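IclR family transcriptional regulator (Brucella abortus, PDB 5WHM) probably binds operator DNA as a dimer through its helix-turn-helix domains and represses transcription, as an IclR-type regulator. Local coordinates at residues 72-75 with 80-83; 43-48 with 61-66; 38-43 with 49-54. One frame throughout, in Å; residues are numbered along the deposited sequence.

In the fold
All three contacts sit in the winged helix-turn-helix domain of the chain. Interaction 2 is buried: a single hydroxyl-amide bond and one methyl contact join helix 45-52 to helix 56-69. Interaction 3 uses K51, farther along helix 45-52, where a salt bridge at the surface ties it to the loop 38-43 before it. Interaction 1 is the hairpin of the wing, held by backbone bonds; L72, Y81 and L83 are buried, while Q74 and D75 are exposed. L43 belongs to both 43-48 and 38-43, and its backbone pairs with Y81 of the hairpin. The hydroxyl of Y81 in turn lies beside N45 and T63, which brings interactions 1 and 2 together.

Interaction 1. Residues 72-75 with 80-83; sequences LRQD and LYQL
R73 and Q82 form the hydrogen-bonded pair at the middle of this two-stranded antiparallel hairpin. R73 N gives its hydrogen to Q82 O at 2.8 Å and R73 O takes one back from Q82 N at 3.0 Å; beyond the strands, D75 N closes on L80 O. The side chain of R73 leaves CB with CG between its own backbone N and carbonyl carbon (chi1 54°). CG lies near Q82 O, and the chain then runs extended to NE, crossing Q82 on the same face of the sheet. At the tip, NH2 reaches Q82 OE1 at 3.2 Å, a bent bond that arrives from above the amide plane, with the guanidinium and amide planes 80° apart. L83 O sits over one face of the guanidinium, 3.3 Å from NH1, while NH1 makes a salt bridge to D84 and NH2 has a weak bond to N97 of the second subunit.

The other face carries Q74 and Y81 side by side. The amide lies 21° from the ring plane, with Q74 CD 3.5 Å from Y81 CE1, and Q74 NE2 bonds to G79 O in the turn. L72 sends CD1 against Y81 CB and CD2 to L83 CD2 at 3.9 Å, next to L33 and F36. The backbone pairing thus sets the shape of the wing, L72 and L83 pack it against the helices, and the charge of R73 is probably balanced mainly by D84 at the subunit boundary.

Interaction 2. Residues 43-48 with 61-66; sequences LGNQEI and RLTHTL
N45 and T63 join the first turn of helix 45-52 to the middle of helix 56-69 through one short hydrogen bond. T63 OG1 donates to N45 OD1 at 2.8 Å and meets it in the carbonyl plane, on a lone pair, with a C=O...donor angle of 139°. The torsion of T63 sorts its two branches: with chi1 at 56°, OG1 stands between the backbone N and the carbonyl carbon, and CG2 swings anti to the carbonyl carbon. The hydroxyl bonds to N45 and the methyl packs chiefly on I48. CG2 meets I48 CD1 tip to tip at 3.9 Å, and it also passes 3.5 Å from N45 OD1.

I48 reaches that methyl because its CG1 lies anti to its own carbonyl carbon (chi1 -66°) and the chain then runs out extended to CD1. N45 crosses T63 at a slant; its OD1 accepts from the hydroxyl while ND2 has a weak bond to Y81 OH of the hairpin. T63 OG1 on OD1 and, weakly, Y81 OH on ND2 favour one orientation of the N45 amide. T63 OG1 is also hydrogen-bonded to V59 O, one turn earlier in its helix, so two acceptors compete for one hydroxyl proton.

Just ahead of N45, G44 takes the N-cap position. Its backbone N is bound by E47 OE2 at 3.0 Å, so a side chain from the first turn reaches back to the residue that starts the helix. F36 and V32 pack on I48 and continue the apolar layer. Helices 45-52 and 56-69, joined by a short turn, are the two helices of the helix-turn-helix motif, the second being the one that in this family probably recognises DNA.

Interaction 3. Residues 38-43 with 49-54; sequences PTENTL and AHKTGL
The ammonium of K51 meets the carboxylate of E40 in a salt bridge between helix 45-52 and the loop 38-43. The two chains come from opposite directions, and K51 NZ stands close to both carboxylate oxygens. The nearer is E40 OE2 at 2.9 Å, met on its syn side and 19° out of the carboxylate plane; the bond from NZ to E40 OE1, at 3.1 Å, is weak. Sharing the ammonium in this way restrains the carboxylate, and the opposite charges probably keep both groups ionised at this partly exposed site.

The buried L43 packs against the same lysine. Its CD2 rests 3.9 Å from K51 CE, and CD1 is a little farther from the same carbon; the side chain of L43 crosses that of K51 at about a right angle. K51 gets there by running straight from CB to CE and then bending at the last torsion (chi4 -55°), which turns NZ toward the glutamate. E40 does the matching part with an extended chain beyond CG.

One shell farther out, C35 packs against both L43 and K51. The backbone of L43 pairs with Y81 of the hairpin, which fixes the end of the loop, while T37 OG1 holds the start of the loop through T39 N and, weakly, through E40 N. On the helix side, T52 OG1 receives L54 N at 3.2 Å in an ST turn and is also bonded to I48 O. G53, with positive phi, is the first residue to leave the helical conformation, and L54 then turns inward onto V59 and L62. This exit leads into the tight turn between helices 45-52 and 56-69, the turn of the helix-turn-helix motif in a winged DNA-binding domain of the IclR family.

Interaction 1. Residues 72-75 with 80-83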
ATOM      1  N   LEU C  72      -6.916  -1.961  12.035  1.00 21.26           N
ATOM      2  CA  LEU C  72      -8.327  -2.118  11.724  1.00 17.74           C
ATOM      3  C   LEU C  72      -9.082  -0.980  12.372  1.00 22.21           C
ATOM      4  O   LEU C  72      -8.644  -0.431  13.381  1.00 22.22           O
ATOM      5  CB  LEU C  72      -8.902  -3.451  12.245  1.00 18.50           C
ATOM      6  CG  LEU C  72      -8.403  -4.740  11.589  1.00 21.77           C
ATOM      7  CD1 LEU C  72      -9.132  -5.898  12.309  1.00 20.48           C
ATOM      8  CD2 LEU C  72      -8.749  -4.754  10.075  1.00 20.91           C
ATOM      9  N   ARG C  73     -10.256  -0.663  11.835  1.00 22.02           N
ATOM     10  CA  ARG C  73     -11.195   0.185  12.545  1.00 23.76           C
ATOM     11  C   ARG C  73     -12.477  -0.604  12.723  1.00 27.42           C
ATOM     12  O   ARG C  73     -12.732  -1.558  11.988  1.00 29.66           O
ATOM     13  CB  ARG C  73     -11.449   1.522  11.826  1.00 29.37           C
ATOM     14  CG  ARG C  73     -11.880   1.399  10.367  1.00 31.90           C
ATOM     15  CD  ARG C  73     -12.104   2.804   9.784  1.00 37.80           C
ATOM     16  NE  ARG C  73     -12.574   2.744   8.408  1.00 40.89           N
ATOM     17  CZ  ARG C  73     -11.815   2.981   7.335  1.00 51.39           C
ATOM     18  NH1 ARG C  73     -10.538   3.334   7.470  1.00 55.86           N
ATOM     19  NH2 ARG C  73     -12.340   2.883   6.120  1.00 48.64           N
ATOM     20  N   GLN C  74     -13.250  -0.263  13.747  1.00 23.45           N
ATOM     21  CA  GLN C  74     -14.471  -1.000  14.055  1.00 27.19           C
ATOM     22  C   GLN C  74     -15.640  -0.029  14.050  1.00 35.23           C
ATOM     23  O   GLN C  74     -15.571   1.032  14.684  1.00 36.07           O
ATOM     24  CB  GLN C  74     -14.374  -1.707  15.417  1.00 28.67           C
ATOM     25  CG  GLN C  74     -15.479  -2.737  15.670  1.00 33.85           C
ATOM     26  CD  GLN C  74     -15.334  -3.433  17.035  1.00 39.34           C
ATOM     27  OE1 GLN C  74     -14.595  -2.959  17.900  1.00 45.92           O
ATOM     28  NE2 GLN C  74     -16.030  -4.562  17.222  1.00 34.24           N
ATOM     29  N   ASP C  75     -16.725  -0.393  13.372  1.00 35.38           N
ATOM     30  CA  ASP C  75     -17.923   0.434  13.425  1.00 40.64           C
ATOM     31  C   ASP C  75     -18.601   0.251  14.781  1.00 45.95           C
ATOM     32  O   ASP C  75     -18.853  -0.885  15.206  1.00 40.59           O
ATOM     33  CB  ASP C  75     -18.884   0.083  12.291  1.00 45.21           C
ATOM     34  CG  ASP C  75     -20.159   0.931  12.321  1.00 58.97           C
ATOM     35  OD1 ASP C  75     -20.958   0.814  13.283  1.00 63.17           O
ATOM     36  OD2 ASP C  75     -20.347   1.739  11.389  1.00 62.73           O
ATOM     37  N   LEU C  80     -18.562  -4.315  12.959  1.00 35.74           N
ATOM     38  CA  LEU C  80     -17.782  -4.816  11.823  1.00 31.36           C
ATOM     39  C   LEU C  80     -16.469  -4.054  11.667  1.00 30.10           C
ATOM     40  O   LEU C  80     -16.354  -2.886  12.060  1.00 34.36           O
ATOM     41  CB  LEU C  80     -18.617  -4.712  10.539  1.00 32.85           C
ATOM     42  CG  LEU C  80     -19.901  -5.539  10.654  1.00 38.35           C
ATOM     43  CD1 LEU C  80     -20.801  -5.422   9.420  1.00 40.00           C
ATOM     44  CD2 LEU C  80     -19.568  -7.018  10.954  1.00 36.44           C
ATOM     45  N   TYR C  81     -15.475  -4.719  11.075  1.00 25.53           N
ATOM     46  CA  TYR C  81     -14.136  -4.174  10.892  1.00 24.65           C
ATOM     47  C   TYR C  81     -13.853  -3.818   9.431  1.00 28.71           C
ATOM     48  O   TYR C  81     -14.387  -4.432   8.498  1.00 28.54           O
ATOM     49  CB  TYR C  81     -13.046  -5.156  11.337  1.00 24.10           C
ATOM     50  CG  TYR C  81     -13.278  -5.667  12.746  1.00 30.41           C
ATOM     51  CD1 TYR C  81     -12.879  -4.917  13.866  1.00 31.00           C
ATOM     52  CD2 TYR C  81     -13.930  -6.864  12.954  1.00 30.44           C
ATOM     53  CE1 TYR C  81     -13.111  -5.400  15.186  1.00 29.58           C
ATOM     54  CE2 TYR C  81     -14.176  -7.344  14.244  1.00 31.94           C
ATOM     55  CZ  TYR C  81     -13.766  -6.608  15.345  1.00 27.12           C
ATOM     56  OH  TYR C  81     -14.040  -7.106  16.604  1.00 39.46           O
ATOM     57  N   GLN C  82     -12.943  -2.855   9.257  1.00 26.35           N
ATOM     58  CA  GLN C  82     -12.343  -2.524   7.969  1.00 27.62           C
ATOM     59  C   GLN C  82     -10.876  -2.227   8.202  1.00 25.67           C
ATOM     60  O   GLN C  82     -10.485  -1.830   9.315  1.00 24.37           O
ATOM     61  CB  GLN C  82     -13.008  -1.303   7.321  1.00 24.60           C
ATOM     62  CG  GLN C  82     -14.428  -1.454   7.000  1.00 30.09           C
ATOM     63  CD  GLN C  82     -14.900  -0.309   6.136  1.00 39.88           C
ATOM     64  OE1 GLN C  82     -14.839   0.850   6.542  1.00 42.52           O
ATOM     65  NE2 GLN C  82     -15.355  -0.626   4.926  1.00 39.54           N
ATOM     66  N   LEU C  83     -10.067  -2.406   7.156  1.00 21.01           N
ATOM     67  CA  LEU C  83      -8.661  -1.998   7.225  1.00 22.93           C
ATOM     68  C   LEU C  83      -8.590  -0.495   7.507  1.00 22.59           C
ATOM     69  O   LEU C  83      -9.397   0.285   6.995  1.00 21.13           O
ATOM     70  CB  LEU C  83      -7.927  -2.289   5.899  1.00 19.63           C
ATOM     71  CG  LEU C  83      -7.794  -3.796   5.564  1.00 20.29           C
ATOM     72  CD1 LEU C  83      -7.198  -3.944   4.149  1.00 17.93           C
ATOM     73  CD2 LEU C  83      -6.924  -4.501   6.606  1.00 20.31           C
TER

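Interaction 2. Residues 43-48 with 61-66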
ATOM      1  N   LEU C  43     -15.785  -6.926   7.399  1.00 27.63           N
ATOM      2  CA  LEU C  43     -15.889  -8.271   7.935  1.00 31.66           C
ATOM      3  C   LEU C  43     -16.053  -8.216   9.449  1.00 33.31           C
ATOM      4  O   LEU C  43     -15.439  -7.383  10.124  1.00 28.45           O
ATOM      5  CB  LEU C  43     -14.650  -9.108   7.592  1.00 30.07           C
ATOM      6  CG  LEU C  43     -14.303  -9.291   6.115  1.00 32.12           C
ATOM      7  CD1 LEU C  43     -12.938  -9.923   5.979  1.00 31.86           C
ATOM      8  CD2 LEU C  43     -15.370 -10.144   5.451  1.00 30.89           C
ATOM      9  N   GLY C  44     -16.858  -9.143   9.974  1.00 32.48           N
ATOM     10  CA  GLY C  44     -16.960  -9.364  11.400  1.00 36.34           C
ATOM     11  C   GLY C  44     -16.159 -10.591  11.855  1.00 37.39           C
ATOM     12  O   GLY C  44     -15.609 -11.337  11.051  1.00 33.44           O
ATOM     13  N   ASN C  45     -16.130 -10.797  13.179  1.00 37.77           N
ATOM     14  CA  ASN C  45     -15.322 -11.876  13.748  1.00 38.85           C
ATOM     15  C   ASN C  45     -15.731 -13.243  13.183  1.00 38.72           C
ATOM     16  O   ASN C  45     -14.870 -14.079  12.901  1.00 34.90           O
ATOM     17  CB  ASN C  45     -15.415 -11.858  15.292  1.00 43.26           C
ATOM     18  CG  ASN C  45     -14.550 -10.717  15.948  1.00 41.79           C
ATOM     19  OD1 ASN C  45     -13.397 -10.498  15.580  1.00 33.95           O
ATOM     20  ND2 ASN C  45     -15.124 -10.012  16.919  1.00 45.83           N
ATOM     21  N   GLN C  46     -17.031 -13.480  12.975  1.00 39.55           N
ATOM     22  CA  GLN C  46     -17.453 -14.805  12.523  1.00 46.46           C
ATOM     23  C   GLN C  46     -17.045 -15.076  11.075  1.00 45.06           C
ATOM     24  O   GLN C  46     -16.652 -16.200  10.740  1.00 40.10           O
ATOM     25  CB  GLN C  46     -18.962 -14.985  12.691  1.00 52.81           C
ATOM     26  CG  GLN C  46     -19.435 -16.426  12.395  1.00 60.96           C
ATOM     27  CD  GLN C  46     -18.904 -17.454  13.418  1.00 67.03           C
ATOM     28  OE1 GLN C  46     -19.453 -17.598  14.522  1.00 69.56           O
ATOM     29  NE2 GLN C  46     -17.843 -18.177  13.046  1.00 65.78           N
ATOM     30  N   GLU C  47     -17.162 -14.079  10.193  1.00 42.08           N
ATOM     31  CA  GLU C  47     -16.654 -14.244   8.831  1.00 41.19           C
ATOM     32  C   GLU C  47     -15.158 -14.514   8.841  1.00 37.91           C
ATOM     33  O   GLU C  47     -14.658 -15.327   8.056  1.00 38.67           O
ATOM     34  CB  GLU C  47     -16.936 -12.996   7.986  1.00 47.16           C
ATOM     35  CG  GLU C  47     -18.394 -12.772   7.614  1.00 52.39           C
ATOM     36  CD  GLU C  47     -18.656 -11.331   7.169  1.00 52.87           C
ATOM     37  OE1 GLU C  47     -18.804 -11.096   5.941  1.00 53.85           O
ATOM     38  OE2 GLU C  47     -18.713 -10.433   8.053  1.00 48.31           O
ATOM     39  N   ILE C  48     -14.421 -13.831   9.718  1.00 32.33           N
ATOM     40  CA  ILE C  48     -12.974 -14.011   9.760  1.00 29.95           C
ATOM     41  C   ILE C  48     -12.624 -15.395  10.304  1.00 33.25           C
ATOM     42  O   ILE C  48     -11.688 -16.039   9.815  1.00 29.59           O
ATOM     43  CB  ILE C  48     -12.312 -12.871  10.556  1.00 27.90           C
ATOM     44  CG1 ILE C  48     -12.497 -11.540   9.803  1.00 26.27           C
ATOM     45  CG2 ILE C  48     -10.822 -13.148  10.779  1.00 24.74           C
ATOM     46  CD1 ILE C  48     -12.165 -10.319  10.634  1.00 25.40           C
ATOM     47  N   ARG C  61      -9.393 -11.812  19.833  0.54 25.13           N
ATOM     48  CA  ARG C  61      -8.187 -11.183  20.376  0.54 25.49           C
ATOM     49  C   ARG C  61      -7.390 -10.492  19.277  0.54 24.61           C
ATOM     50  O   ARG C  61      -6.883  -9.381  19.470  0.54 23.05           O
ATOM     51  CB  ARG C  61      -7.301 -12.219  21.085  0.54 28.47           C
ATOM     52  CG  ARG C  61      -7.909 -12.894  22.314  0.54 32.36           C
ATOM     53  CD  ARG C  61      -6.879 -13.814  22.985  0.54 35.80           C
ATOM     54  NE  ARG C  61      -5.716 -13.041  23.413  0.54 35.57           N
ATOM     55  CZ  ARG C  61      -4.588 -13.561  23.877  0.54 37.91           C
ATOM     56  NH1 ARG C  61      -4.459 -14.877  23.996  0.54 44.02           N
ATOM     57  NH2 ARG C  61      -3.595 -12.760  24.234  0.54 32.26           N
ATOM     58  N   LEU C  62      -7.268 -11.137  18.109  1.00 22.22           N
ATOM     59  CA  LEU C  62      -6.473 -10.565  17.023  1.00 21.55           C
ATOM     60  C   LEU C  62      -7.079  -9.264  16.503  1.00 24.32           C
ATOM     61  O   LEU C  62      -6.362  -8.259  16.338  1.00 22.12           O
ATOM     62  CB  LEU C  62      -6.319 -11.592  15.889  1.00 20.57           C
ATOM     63  CG  LEU C  62      -5.593 -12.866  16.327  1.00 24.65           C
ATOM     64  CD1 LEU C  62      -5.784 -14.003  15.294  1.00 23.77           C
ATOM     65  CD2 LEU C  62      -4.128 -12.530  16.552  1.00 25.63           C
ATOM     66  N   THR C  63      -8.398  -9.252  16.259  1.00 22.52           N
ATOM     67  CA  THR C  63      -9.023  -8.032  15.761  1.00 24.80           C
ATOM     68  C   THR C  63      -9.014  -6.934  16.818  1.00 24.50           C
ATOM     69  O   THR C  63      -8.802  -5.766  16.481  1.00 23.20           O
ATOM     70  CB  THR C  63     -10.453  -8.281  15.254  1.00 26.07           C
ATOM     71  OG1 THR C  63     -11.243  -8.867  16.277  1.00 26.71           O
ATOM     72  CG2 THR C  63     -10.494  -9.224  13.992  1.00 23.06           C
ATOM     73  N   HIS C  64      -9.252  -7.280  18.091  1.00 23.55           N
ATOM     74  CA  HIS C  64      -9.144  -6.280  19.160  1.00 25.76           C
ATOM     75  C   HIS C  64      -7.770  -5.627  19.154  1.00 27.08           C
ATOM     76  O   HIS C  64      -7.646  -4.394  19.233  1.00 22.88           O
ATOM     77  CB  HIS C  64      -9.412  -6.928  20.522  1.00 26.86           C
ATOM     78  CG  HIS C  64      -9.004  -6.071  21.683  1.00 27.50           C
ATOM     79  ND1 HIS C  64      -9.802  -5.058  22.167  1.00 30.39           N
ATOM     80  CD2 HIS C  64      -7.885  -6.072  22.451  1.00 29.15           C
ATOM     81  CE1 HIS C  64      -9.199  -4.478  23.197  1.00 37.08           C
ATOM     82  NE2 HIS C  64      -8.041  -5.085  23.402  1.00 33.82           N
ATOM     83  N   THR C  65      -6.719  -6.453  19.065  1.00 18.68           N
ATOM     84  CA  THR C  65      -5.355  -5.934  18.994  1.00 22.16           C
ATOM     85  C   THR C  65      -5.159  -5.023  17.775  1.00 25.76           C
ATOM     86  O   THR C  65      -4.556  -3.944  17.874  1.00 22.34           O
ATOM     87  CB  THR C  65      -4.396  -7.130  18.960  1.00 23.26           C
ATOM     88  OG1 THR C  65      -4.636  -7.901  20.130  1.00 27.01           O
ATOM     89  CG2 THR C  65      -2.914  -6.700  18.900  1.00 22.78           C
ATOM     90  N   LEU C  66      -5.620  -5.466  16.603  1.00 23.88           N
ATOM     91  CA  LEU C  66      -5.412  -4.690  15.383  1.00 21.46           C
ATOM     92  C   LEU C  66      -6.146  -3.350  15.458  1.00 22.62           C
ATOM     93  O   LEU C  66      -5.638  -2.333  14.974  1.00 21.66           O
ATOM     94  CB  LEU C  66      -5.860  -5.521  14.154  1.00 17.68           C
ATOM     95  CG  LEU C  66      -4.954  -6.730  13.894  1.00 22.99           C
ATOM     96  CD1 LEU C  66      -5.614  -7.746  12.887  1.00 24.78           C
ATOM     97  CD2 LEU C  66      -3.594  -6.262  13.365  1.00 18.98           C
TER

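Interaction 3. Residues 38-43 with 49-54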
ATOM      1  N   PRO C  38      -9.721  -6.010  -1.955  1.00 28.30           N
ATOM      2  CA  PRO C  38     -10.391  -4.875  -2.619  1.00 31.19           C
ATOM      3  C   PRO C  38     -11.897  -5.042  -2.775  1.00 34.97           C
ATOM      4  O   PRO C  38     -12.605  -4.032  -2.853  1.00 35.16           O
ATOM      5  CB  PRO C  38      -9.686  -4.789  -3.988  1.00 31.29           C
ATOM      6  CG  PRO C  38      -8.294  -5.397  -3.710  1.00 31.84           C
ATOM      7  CD  PRO C  38      -8.580  -6.518  -2.753  1.00 32.88           C
ATOM      8  N   THR C  39     -12.421  -6.267  -2.815  1.00 36.24           N
ATOM      9  CA  THR C  39     -13.858  -6.456  -2.984  1.00 36.83           C
ATOM     10  C   THR C  39     -14.542  -7.041  -1.747  1.00 35.09           C
ATOM     11  O   THR C  39     -15.751  -7.295  -1.788  1.00 40.27           O
ATOM     12  CB  THR C  39     -14.152  -7.359  -4.197  1.00 37.26           C
ATOM     13  OG1 THR C  39     -13.460  -8.595  -4.018  1.00 40.71           O
ATOM     14  CG2 THR C  39     -13.722  -6.703  -5.502  1.00 37.51           C
ATOM     15  N   GLU C  40     -13.814  -7.267  -0.660  1.00 36.10           N
ATOM     16  CA  GLU C  40     -14.383  -7.701   0.621  1.00 36.26           C
ATOM     17  C   GLU C  40     -13.866  -6.724   1.668  1.00 32.15           C
ATOM     18  O   GLU C  40     -12.814  -6.946   2.270  1.00 29.64           O
ATOM     19  CB  GLU C  40     -14.012  -9.130   0.952  1.00 41.02           C
ATOM     20  CG  GLU C  40     -14.875 -10.138   0.196  1.00 52.12           C
ATOM     21  CD  GLU C  40     -14.737 -11.542   0.750  1.00 59.73           C
ATOM     22  OE1 GLU C  40     -13.730 -12.199   0.410  1.00 64.39           O
ATOM     23  OE2 GLU C  40     -15.618 -11.977   1.535  1.00 59.13           O
ATOM     24  N   ASN C  41     -14.592  -5.627   1.869  1.00 29.41           N
ATOM     25  CA  ASN C  41     -14.009  -4.514   2.613  1.00 27.68           C
ATOM     26  C   ASN C  41     -14.397  -4.505   4.081  1.00 30.78           C
ATOM     27  O   ASN C  41     -13.746  -3.804   4.864  1.00 28.71           O
ATOM     28  CB  ASN C  41     -14.431  -3.170   2.004  1.00 28.15           C
ATOM     29  CG  ASN C  41     -14.275  -3.137   0.484  1.00 35.57           C
ATOM     30  OD1 ASN C  41     -13.161  -2.996  -0.035  1.00 36.86           O
ATOM     31  ND2 ASN C  41     -15.386  -3.268  -0.228  1.00 37.21           N
ATOM     32  N   THR C  42     -15.449  -5.237   4.451  1.00 28.37           N
ATOM     33  CA  THR C  42     -16.096  -5.156   5.760  1.00 30.02           C
ATOM     34  C   THR C  42     -16.341  -6.575   6.238  1.00 29.12           C
ATOM     35  O   THR C  42     -17.016  -7.343   5.551  1.00 36.53           O
ATOM     36  CB  THR C  42     -17.425  -4.387   5.667  1.00 31.80           C
ATOM     37  OG1 THR C  42     -17.172  -3.045   5.228  1.00 31.78           O
ATOM     38  CG2 THR C  42     -18.118  -4.326   7.019  1.00 34.06           C
ATOM     39  N   LEU C  43     -15.785  -6.926   7.399  1.00 27.63           N
ATOM     40  CA  LEU C  43     -15.889  -8.271   7.935  1.00 31.66           C
ATOM     41  C   LEU C  43     -16.053  -8.216   9.449  1.00 33.31           C
ATOM     42  O   LEU C  43     -15.439  -7.383  10.124  1.00 28.45           O
ATOM     43  CB  LEU C  43     -14.650  -9.108   7.592  1.00 30.07           C
ATOM     44  CG  LEU C  43     -14.303  -9.291   6.115  1.00 32.12           C
ATOM     45  CD1 LEU C  43     -12.938  -9.923   5.979  1.00 31.86           C
ATOM     46  CD2 LEU C  43     -15.370 -10.144   5.451  1.00 30.89           C
ATOM     47  N   ALA C  49     -13.376 -15.887  11.297  1.00 32.15           N
ATOM     48  CA  ALA C  49     -13.153 -17.248  11.788  1.00 33.14           C
ATOM     49  C   ALA C  49     -13.419 -18.268  10.692  1.00 38.72           C
ATOM     50  O   ALA C  49     -12.697 -19.268  10.569  1.00 38.86           O
ATOM     51  CB  ALA C  49     -14.056 -17.560  12.991  1.00 31.73           C
ATOM     52  N   HIS C  50     -14.483 -18.059   9.914  1.00 37.34           N
ATOM     53  CA  HIS C  50     -14.790 -19.014   8.854  1.00 40.43           C
ATOM     54  C   HIS C  50     -13.690 -19.011   7.800  1.00 41.35           C
ATOM     55  O   HIS C  50     -13.233 -20.073   7.373  1.00 43.75           O
ATOM     56  CB  HIS C  50     -16.149 -18.712   8.230  1.00 45.67           C
ATOM     57  CG  HIS C  50     -16.484 -19.611   7.076  1.00 60.05           C
ATOM     58  ND1 HIS C  50     -16.059 -19.363   5.787  1.00 62.57           N
ATOM     59  CD2 HIS C  50     -17.169 -20.778   7.025  1.00 64.50           C
ATOM     60  CE1 HIS C  50     -16.481 -20.330   4.990  1.00 64.29           C
ATOM     61  NE2 HIS C  50     -17.160 -21.199   5.716  1.00 66.92           N
ATOM     62  N   LYS C  51     -13.227 -17.817   7.390  1.00 38.07           N
ATOM     63  CA  LYS C  51     -12.204 -17.720   6.347  1.00 37.16           C
ATOM     64  C   LYS C  51     -10.869 -18.304   6.792  1.00 41.12           C
ATOM     65  O   LYS C  51     -10.139 -18.890   5.982  1.00 40.36           O
ATOM     66  CB  LYS C  51     -11.985 -16.257   5.946  1.00 31.84           C
ATOM     67  CG  LYS C  51     -13.092 -15.632   5.116  1.00 34.79           C
ATOM     68  CD  LYS C  51     -12.695 -14.147   4.826  1.00 34.33           C
ATOM     69  CE  LYS C  51     -13.762 -13.407   4.038  1.00 37.59           C
ATOM     70  NZ  LYS C  51     -14.060 -14.132   2.808  1.00 40.57           N
ATOM     71  N   THR C  52     -10.485 -18.074   8.042  1.00 35.49           N
ATOM     72  CA  THR C  52      -9.167 -18.476   8.509  1.00 35.75           C
ATOM     73  C   THR C  52      -9.146 -19.863   9.127  1.00 36.08           C
ATOM     74  O   THR C  52      -8.064 -20.440   9.254  1.00 39.17           O
ATOM     75  CB  THR C  52      -8.641 -17.501   9.558  1.00 34.02           C
ATOM     76  OG1 THR C  52      -9.556 -17.464  10.673  1.00 30.69           O
ATOM     77  CG2 THR C  52      -8.394 -16.067   8.947  1.00 29.22           C
ATOM     78  N   GLY C  53     -10.296 -20.393   9.542  1.00 34.99           N
ATOM     79  CA  GLY C  53     -10.337 -21.619  10.319  1.00 39.21           C
ATOM     80  C   GLY C  53     -10.020 -21.449  11.799  1.00 39.54           C
ATOM     81  O   GLY C  53     -10.118 -22.422  12.546  1.00 40.06           O
ATOM     82  N   LEU C  54      -9.664 -20.245  12.255  1.00 36.94           N
ATOM     83  CA  LEU C  54      -9.331 -20.042  13.665  1.00 36.62           C
ATOM     84  C   LEU C  54     -10.600 -19.968  14.518  1.00 38.32           C
ATOM     85  O   LEU C  54     -11.640 -19.470  14.067  1.00 33.71           O
ATOM     86  CB  LEU C  54      -8.529 -18.749  13.846  1.00 33.32           C
ATOM     87  CG  LEU C  54      -7.159 -18.700  13.161  1.00 35.20           C
ATOM     88  CD1 LEU C  54      -6.605 -17.265  13.071  1.00 31.51           C
ATOM     89  CD2 LEU C  54      -6.184 -19.654  13.877  1.00 34.90           C
TER